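Low molecular weight protein-tyrosine-phosphatase YfkJ (Bacillus subtilis, PDB 4ETM) removes phosphate from phosphotyrosine in proteins, as a low molecular weight tyrosine phosphatase, and takes part in resistance to ethanol stress. Local coordinates at residues L128-P141 with V152-S166. Numbering follows the deposited sequence.
Sequences LLDYVEDSDLADVP and VCQLIKTGCEQLLAS
L163 CD1 sits over the centre of the Y131 ring in a CH-pi contact, 3.6 Å from the ring centroid and 10° off its normal. S166 OG meets the ring at its edge, in the ring plane, 3.5 Å from Y131 CE1. Q162 CB lies against the backbone Y131 O. G159 has no side chain, and L128 CG lies where one would point. L128 CD1 reaches G159 C at 3.6 Å, and V132 CG2 lies 3.6 Å from G159 CA. L128 CG stands anti to the backbone N (chi1 -179°), and with chi2 near 62° CD1 lies against G159 and CD2 against I156. L155 CD1 touches both P141 CD (3.5 Å) and L137 CD2 (3.6 Å). V140 CG1 packs on V152 CG1 and I156 CG1. Apolar side chains dominate the contact; Y131 O and S166 OG are among its polar atoms. Helix 149-170 thus packs along the loop leading to the catalytic acid. R127 of strand 125-127 forms salt bridges with D130 and D139. V140 O accepts a hydrogen bond from the active-site R31, and P141 precedes the proton donor D142. L128, Y131 and L163 also touch I103 of strand 101-104, while I156 and C160 pack on helix 31-45.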
ATOM      1  N   LEU A 128      -8.151  -8.310   2.122  1.00 14.41           N
ATOM      2  CA  LEU A 128      -8.894  -9.489   2.589  1.00 12.69           C
ATOM      3  C   LEU A 128      -9.291  -9.352   4.051  1.00 13.33           C
ATOM      4  O   LEU A 128     -10.452  -9.573   4.407  1.00 16.19           O
ATOM      5  CB  LEU A 128      -8.072 -10.761   2.401  1.00 11.86           C
ATOM      6  CG  LEU A 128      -8.768 -12.055   2.823  1.00 13.61           C
ATOM      7  CD1 LEU A 128     -10.030 -12.298   1.987  1.00 15.57           C
ATOM      8  CD2 LEU A 128      -7.779 -13.207   2.724  1.00 16.93           C
ATOM      9  N   LEU A 129      -8.340  -8.983   4.908  1.00 15.06           N
ATOM     10  CA  LEU A 129      -8.637  -8.920   6.338  1.00 14.28           C
ATOM     11  C   LEU A 129      -9.446  -7.683   6.772  1.00 18.23           C
ATOM     12  O   LEU A 129      -9.807  -7.561   7.947  1.00 17.59           O
ATOM     13  CB  LEU A 129      -7.370  -9.079   7.179  1.00 16.24           C
ATOM     14  CG  LEU A 129      -6.629 -10.393   6.942  1.00 14.62           C
ATOM     15  CD1 LEU A 129      -5.371 -10.434   7.802  1.00 17.60           C
ATOM     16  CD2 LEU A 129      -7.554 -11.565   7.255  1.00 15.42           C
ATOM     17  N   ASP A 130      -9.739  -6.781   5.831  1.00 19.30           N
ATOM     18  CA  ASP A 130     -10.682  -5.684   6.068  1.00 22.72           C
ATOM     19  C   ASP A 130     -12.076  -6.281   6.334  1.00 22.83           C
ATOM     20  O   ASP A 130     -12.905  -5.690   7.039  1.00 24.96           O
ATOM     21  CB  ASP A 130     -10.734  -4.697   4.872  1.00 19.17           C
ATOM     22  CG  ASP A 130      -9.452  -3.857   4.717  1.00 22.06           C
ATOM     23  OD1 ASP A 130      -8.599  -3.848   5.630  1.00 27.05           O
ATOM     24  OD2 ASP A 130      -9.304  -3.181   3.668  1.00 23.16           O
ATOM     25  N   TYR A 131     -12.330  -7.469   5.782  1.00 21.95           N
ATOM     26  CA  TYR A 131     -13.624  -8.128   5.963  1.00 21.55           C
ATOM     27  C   TYR A 131     -13.755  -8.903   7.271  1.00 27.40           C
ATOM     28  O   TYR A 131     -14.857  -9.276   7.670  1.00 28.46           O
ATOM     29  CB  TYR A 131     -13.924  -9.052   4.791  1.00 20.19           C
ATOM     30  CG  TYR A 131     -14.126  -8.300   3.502  1.00 22.75           C
ATOM     31  CD1 TYR A 131     -15.395  -7.876   3.116  1.00 24.80           C
ATOM     32  CD2 TYR A 131     -13.047  -7.972   2.696  1.00 18.88           C
ATOM     33  CE1 TYR A 131     -15.584  -7.181   1.939  1.00 22.20           C
ATOM     34  CE2 TYR A 131     -13.227  -7.282   1.528  1.00 24.33           C
ATOM     35  CZ  TYR A 131     -14.491  -6.884   1.153  1.00 25.65           C
ATOM     36  OH  TYR A 131     -14.658  -6.185  -0.020  1.00 20.97           O
ATOM     37  N   VAL A 132     -12.627  -9.164   7.920  1.00 28.46           N
ATOM     38  CA  VAL A 132     -12.641  -9.798   9.227  1.00 29.45           C
ATOM     39  C   VAL A 132     -12.755  -8.681  10.249  1.00 32.46           C
ATOM     40  O   VAL A 132     -11.751  -8.146  10.717  1.00 34.93           O
ATOM     41  CB  VAL A 132     -11.357 -10.611   9.471  1.00 27.83           C
ATOM     42  CG1 VAL A 132     -11.397 -11.292  10.837  1.00 31.20           C
ATOM     43  CG2 VAL A 132     -11.177 -11.630   8.374  1.00 26.01           C
ATOM     44  N   GLU A 133     -13.986  -8.301  10.560  1.00 38.67           N
ATOM     45  CA  GLU A 133     -14.215  -7.200  11.472  1.00 39.42           C
ATOM     46  C   GLU A 133     -14.533  -7.766  12.844  1.00 50.43           C
ATOM     47  O   GLU A 133     -15.619  -8.305  13.061  1.00 55.88           O
ATOM     48  CB  GLU A 133     -15.358  -6.313  10.977  1.00 42.02           C
ATOM     49  N   ASP A 134     -13.581  -7.656  13.766  1.00 51.54           N
ATOM     50  CA  ASP A 134     -12.298  -7.023  13.493  1.00 50.81           C
ATOM     51  C   ASP A 134     -11.190  -7.784  14.192  1.00 56.14           C
ATOM     52  O   ASP A 134     -11.237  -7.986  15.405  1.00 60.99           O
ATOM     53  CB  ASP A 134     -12.293  -5.561  13.949  1.00 57.62           C
ATOM     54  N   SER A 135     -10.193  -8.210  13.427  1.00 55.85           N
ATOM     55  CA  SER A 135      -9.049  -8.887  14.010  1.00 60.34           C
ATOM     56  C   SER A 135      -7.885  -7.935  14.240  1.00 62.68           C
ATOM     57  O   SER A 135      -7.591  -7.588  15.382  1.00 66.45           O
ATOM     58  CB  SER A 135      -8.609 -10.076  13.155  1.00 61.78           C
ATOM     59  OG  SER A 135      -9.341 -11.240  13.500  1.00 68.95           O
ATOM     60  N   ASP A 136      -7.254  -7.498  13.150  1.00 63.81           N
ATOM     61  CA  ASP A 136      -5.975  -6.789  13.220  1.00 64.65           C
ATOM     62  C   ASP A 136      -4.968  -7.679  13.947  1.00 63.82           C
ATOM     63  O   ASP A 136      -4.956  -7.689  15.178  1.00 69.16           O
ATOM     64  CB  ASP A 136      -6.119  -5.414  13.884  1.00 68.77           C
ATOM     65  CG  ASP A 136      -4.793  -4.860  14.373  1.00 71.37           C
ATOM     66  OD1 ASP A 136      -3.938  -4.506  13.529  1.00 68.82           O
ATOM     67  OD2 ASP A 136      -4.610  -4.778  15.609  1.00 73.09           O
ATOM     68  N   LEU A 137      -4.113  -8.436  13.248  1.00 55.91           N
ATOM     69  CA  LEU A 137      -3.739  -8.389  11.813  1.00 44.07           C
ATOM     70  C   LEU A 137      -4.647  -7.815  10.699  1.00 38.46           C
ATOM     71  O   LEU A 137      -5.820  -8.175  10.560  1.00 28.23           O
ATOM     72  CB  LEU A 137      -3.230  -9.773  11.371  1.00 45.14           C
ATOM     73  CG  LEU A 137      -1.827 -10.234  11.794  1.00 48.81           C
ATOM     74  CD1 LEU A 137      -1.667 -10.310  13.305  1.00 55.55           C
ATOM     75  CD2 LEU A 137      -1.480 -11.580  11.166  1.00 44.66           C
ATOM     76  N   ALA A 138      -4.062  -6.916   9.915  1.00 34.01           N
ATOM     77  CA  ALA A 138      -4.728  -6.296   8.780  1.00 28.61           C
ATOM     78  C   ALA A 138      -4.096  -6.775   7.480  1.00 20.30           C
ATOM     79  O   ALA A 138      -4.710  -6.718   6.415  1.00 18.99           O
ATOM     80  CB  ALA A 138      -4.616  -4.789   8.878  1.00 31.99           C
ATOM     81  N   ASP A 139      -2.856  -7.237   7.568  1.00 19.93           N
ATOM     82  CA  ASP A 139      -2.139  -7.696   6.386  1.00 17.92           C
ATOM     83  C   ASP A 139      -1.892  -9.194   6.433  1.00 17.61           C
ATOM     84  O   ASP A 139      -1.527  -9.730   7.476  1.00 18.95           O
ATOM     85  CB  ASP A 139      -0.802  -6.964   6.269  1.00 17.67           C
ATOM     86  CG  ASP A 139      -0.973  -5.470   6.108  1.00 23.37           C
ATOM     87  OD1 ASP A 139      -1.761  -5.056   5.236  1.00 18.25           O
ATOM     88  OD2 ASP A 139      -0.337  -4.709   6.872  1.00 30.47           O
ATOM     89  N   VAL A 140      -2.062  -9.868   5.302  1.00 16.12           N
ATOM     90  CA  VAL A 140      -1.629 -11.248   5.208  1.00 15.90           C
ATOM     91  C   VAL A 140      -0.131 -11.271   4.950  1.00 15.19           C
ATOM     92  O   VAL A 140       0.317 -10.763   3.919  1.00 15.33           O
ATOM     93  CB  VAL A 140      -2.377 -12.035   4.109  1.00 15.09           C
ATOM     94  CG1 VAL A 140      -1.968 -13.486   4.155  1.00 16.87           C
ATOM     95  CG2 VAL A 140      -3.886 -11.932   4.308  1.00 15.62           C
ATOM     96  N   PRO A 141       0.652 -11.841   5.885  1.00 16.23           N
ATOM     97  CA  PRO A 141       2.104 -11.866   5.658  1.00 18.83           C
ATOM     98  C   PRO A 141       2.498 -12.668   4.424  1.00 14.14           C
ATOM     99  O   PRO A 141       1.825 -13.637   4.061  1.00 15.99           O
ATOM    100  CB  PRO A 141       2.662 -12.522   6.931  1.00 17.95           C
ATOM    101  CG  PRO A 141       1.559 -12.483   7.911  1.00 21.13           C
ATOM    102  CD  PRO A 141       0.285 -12.520   7.136  1.00 18.49           C
ATOM    103  N   VAL A 152      -0.631 -18.196   7.147  1.00 16.62           N
ATOM    104  CA  VAL A 152      -1.260 -17.632   5.954  1.00 12.46           C
ATOM    105  C   VAL A 152      -2.534 -18.420   5.647  1.00 14.00           C
ATOM    106  O   VAL A 152      -3.574 -17.838   5.375  1.00 16.56           O
ATOM    107  CB  VAL A 152      -0.292 -17.629   4.749  1.00 15.18           C
ATOM    108  CG1 VAL A 152      -1.029 -17.316   3.467  1.00 14.57           C
ATOM    109  CG2 VAL A 152       0.806 -16.610   4.981  1.00 14.12           C
ATOM    110  N   CYS A 153      -2.462 -19.749   5.721  1.00 14.29           N
ATOM    111  CA  CYS A 153      -3.659 -20.572   5.565  1.00 14.51           C
ATOM    112  C   CYS A 153      -4.764 -20.163   6.548  1.00 15.91           C
ATOM    113  O   CYS A 153      -5.919 -19.969   6.151  1.00 18.37           O
ATOM    114  CB  CYS A 153      -3.314 -22.051   5.768  1.00 15.15           C
ATOM    115  SG  CYS A 153      -4.726 -23.183   5.632  1.00 21.11           S
ATOM    116  N   GLN A 154      -4.413 -20.030   7.823  1.00 15.61           N
ATOM    117  CA  GLN A 154      -5.407 -19.683   8.830  1.00 16.68           C
ATOM    118  C   GLN A 154      -6.053 -18.339   8.530  1.00 17.36           C
ATOM    119  O   GLN A 154      -7.277 -18.210   8.576  1.00 22.11           O
ATOM    120  CB  GLN A 154      -4.812 -19.695  10.245  1.00 25.49           C
ATOM    121  CG  GLN A 154      -4.734 -21.084  10.853  1.00 36.96           C
ATOM    122  CD  GLN A 154      -4.017 -21.115  12.195  1.00 46.64           C
ATOM    123  OE1 GLN A 154      -3.623 -20.076  12.730  1.00 52.66           O
ATOM    124  NE2 GLN A 154      -3.842 -22.316  12.742  1.00 41.07           N
ATOM    125  N   LEU A 155      -5.223 -17.358   8.199  1.00 15.79           N
ATOM    126  CA  LEU A 155      -5.711 -16.017   7.900  1.00 17.75           C
ATOM    127  C   LEU A 155      -6.590 -15.998   6.657  1.00 20.86           C
ATOM    128  O   LEU A 155      -7.624 -15.346   6.634  1.00 19.37           O
ATOM    129  CB  LEU A 155      -4.537 -15.054   7.740  1.00 18.34           C
ATOM    130  CG  LEU A 155      -3.789 -14.749   9.038  1.00 19.88           C
ATOM    131  CD1 LEU A 155      -2.501 -14.030   8.729  1.00 19.84           C
ATOM    132  CD2 LEU A 155      -4.660 -13.916   9.974  1.00 18.28           C
ATOM    133  N   ILE A 156      -6.175 -16.718   5.622  1.00 14.92           N
ATOM    134  CA  ILE A 156      -6.897 -16.681   4.367  1.00 14.42           C
ATOM    135  C   ILE A 156      -8.216 -17.449   4.479  1.00 16.73           C
ATOM    136  O   ILE A 156      -9.208 -17.049   3.865  1.00 17.63           O
ATOM    137  CB  ILE A 156      -6.027 -17.160   3.203  1.00 13.15           C
ATOM    138  CG1 ILE A 156      -4.990 -16.083   2.873  1.00 12.42           C
ATOM    139  CG2 ILE A 156      -6.870 -17.452   1.992  1.00 15.21           C
ATOM    140  CD1 ILE A 156      -4.048 -16.457   1.716  1.00 12.39           C
ATOM    141  N   LYS A 157      -8.247 -18.508   5.296  1.00 16.85           N
ATOM    142  CA  LYS A 157      -9.512 -19.198   5.544  1.00 18.43           C
ATOM    143  C   LYS A 157     -10.559 -18.284   6.169  1.00 20.84           C
ATOM    144  O   LYS A 157     -11.665 -18.177   5.655  1.00 22.83           O
ATOM    145  CB  LYS A 157      -9.318 -20.452   6.395  1.00 17.96           C
ATOM    146  CG  LYS A 157      -8.745 -21.622   5.611  1.00 27.71           C
ATOM    147  CD  LYS A 157      -8.468 -22.823   6.487  1.00 24.16           C
ATOM    148  CE  LYS A 157      -9.749 -23.433   7.016  1.00 28.67           C
ATOM    149  NZ  LYS A 157      -9.454 -24.632   7.847  1.00 37.96           N
ATOM    150  N   THR A 158     -10.210 -17.628   7.269  1.00 20.03           N
ATOM    151  CA  THR A 158     -11.161 -16.754   7.951  1.00 23.16           C
ATOM    152  C   THR A 158     -11.537 -15.554   7.081  1.00 22.10           C
ATOM    153  O   THR A 158     -12.697 -15.139   7.031  1.00 25.17           O
ATOM    154  CB  THR A 158     -10.634 -16.289   9.326  1.00 31.73           C
ATOM    155  OG1 THR A 158      -9.447 -15.510   9.160  1.00 45.49           O
ATOM    156  CG2 THR A 158     -10.318 -17.485  10.189  1.00 27.37           C
ATOM    157  N   GLY A 159     -10.555 -15.011   6.378  1.00 18.84           N
ATOM    158  CA  GLY A 159     -10.814 -13.868   5.532  1.00 17.68           C
ATOM    159  C   GLY A 159     -11.800 -14.217   4.431  1.00 19.26           C
ATOM    160  O   GLY A 159     -12.723 -13.447   4.167  1.00 20.85           O
ATOM    161  N   CYS A 160     -11.590 -15.355   3.774  1.00 18.70           N
ATOM    162  CA  CYS A 160     -12.469 -15.775   2.683  1.00 20.04           C
ATOM    163  C   CYS A 160     -13.878 -16.074   3.170  1.00 25.97           C
ATOM    164  O   CYS A 160     -14.853 -15.805   2.462  1.00 22.55           O
ATOM    165  CB  CYS A 160     -11.907 -16.987   1.952  1.00 16.35           C
ATOM    166  SG  CYS A 160     -10.501 -16.617   0.883  1.00 17.99           S
ATOM    167  N   GLU A 161     -13.979 -16.635   4.371  1.00 18.63           N
ATOM    168  CA  GLU A 161     -15.274 -16.883   4.990  1.00 20.20           C
ATOM    169  C   GLU A 161     -16.060 -15.590   5.175  1.00 20.56           C
ATOM    170  O   GLU A 161     -17.231 -15.509   4.793  1.00 24.37           O
ATOM    171  CB  GLU A 161     -15.101 -17.604   6.334  1.00 21.15           C
ATOM    172  CG  GLU A 161     -14.730 -19.064   6.181  1.00 42.75           C
ATOM    173  CD  GLU A 161     -14.312 -19.711   7.484  1.00 52.66           C
ATOM    174  OE1 GLU A 161     -14.617 -19.145   8.558  1.00 54.48           O
ATOM    175  OE2 GLU A 161     -13.678 -20.788   7.426  1.00 56.44           O
ATOM    176  N   GLN A 162     -15.420 -14.587   5.767  1.00 23.22           N
ATOM    177  CA  GLN A 162     -16.071 -13.306   6.021  1.00 20.59           C
ATOM    178  C   GLN A 162     -16.365 -12.582   4.718  1.00 21.00           C
ATOM    179  O   GLN A 162     -17.428 -11.985   4.561  1.00 25.34           O
ATOM    180  CB  GLN A 162     -15.188 -12.421   6.903  1.00 25.55           C
ATOM    181  CG  GLN A 162     -14.960 -12.992   8.277  1.00 33.02           C
ATOM    182  CD  GLN A 162     -16.257 -13.216   8.996  1.00 38.59           C
ATOM    183  OE1 GLN A 162     -17.217 -12.472   8.801  1.00 32.52           O
ATOM    184  NE2 GLN A 162     -16.307 -14.253   9.824  1.00 40.37           N
ATOM    185  N   LEU A 163     -15.408 -12.621   3.793  1.00 23.39           N
ATOM    186  CA  LEU A 163     -15.587 -11.999   2.483  1.00 18.58           C
ATOM    187  C   LEU A 163     -16.814 -12.559   1.781  1.00 19.45           C
ATOM    188  O   LEU A 163     -17.678 -11.801   1.343  1.00 20.49           O
ATOM    189  CB  LEU A 163     -14.356 -12.221   1.593  1.00 17.40           C
ATOM    190  CG  LEU A 163     -14.553 -11.756   0.138  1.00 17.45           C
ATOM    191  CD1 LEU A 163     -14.854 -10.264   0.040  1.00 17.93           C
ATOM    192  CD2 LEU A 163     -13.325 -12.112  -0.694  1.00 16.57           C
ATOM    193  N   LEU A 164     -16.896 -13.885   1.689  1.00 19.62           N
ATOM    194  CA  LEU A 164     -18.057 -14.533   1.071  1.00 20.74           C
ATOM    195  C   LEU A 164     -19.379 -14.128   1.739  1.00 22.12           C
ATOM    196  O   LEU A 164     -20.370 -13.886   1.051  1.00 23.16           O
ATOM    197  CB  LEU A 164     -17.893 -16.056   1.048  1.00 21.04           C
ATOM    198  CG  LEU A 164     -19.051 -16.876   0.458  1.00 25.37           C
ATOM    199  CD1 LEU A 164     -19.444 -16.381  -0.934  1.00 22.62           C
ATOM    200  CD2 LEU A 164     -18.672 -18.354   0.409  1.00 28.45           C
ATOM    201  N   ALA A 165     -19.387 -14.030   3.067  1.00 22.52           N
ATOM    202  CA  ALA A 165     -20.594 -13.625   3.794  1.00 24.05           C
ATOM    203  C   ALA A 165     -20.997 -12.186   3.470  1.00 24.15           C
ATOM    204  O   ALA A 165     -22.186 -11.877   3.340  1.00 30.05           O
ATOM    205  CB  ALA A 165     -20.402 -13.800   5.302  1.00 26.28           C
ATOM    206  N   SER A 166     -19.994 -11.320   3.338  1.00 23.00           N
ATOM    207  CA  SER A 166     -20.191  -9.909   3.015  1.00 23.22           C
ATOM    208  C   SER A 166     -20.776  -9.783   1.610  1.00 23.41           C
ATOM    209  O   SER A 166     -21.693  -8.995   1.373  1.00 24.47           O
ATOM    210  CB  SER A 166     -18.858  -9.155   3.118  1.00 24.86           C
ATOM    211  OG  SER A 166     -18.979  -7.823   2.652  1.00 31.33           O
TER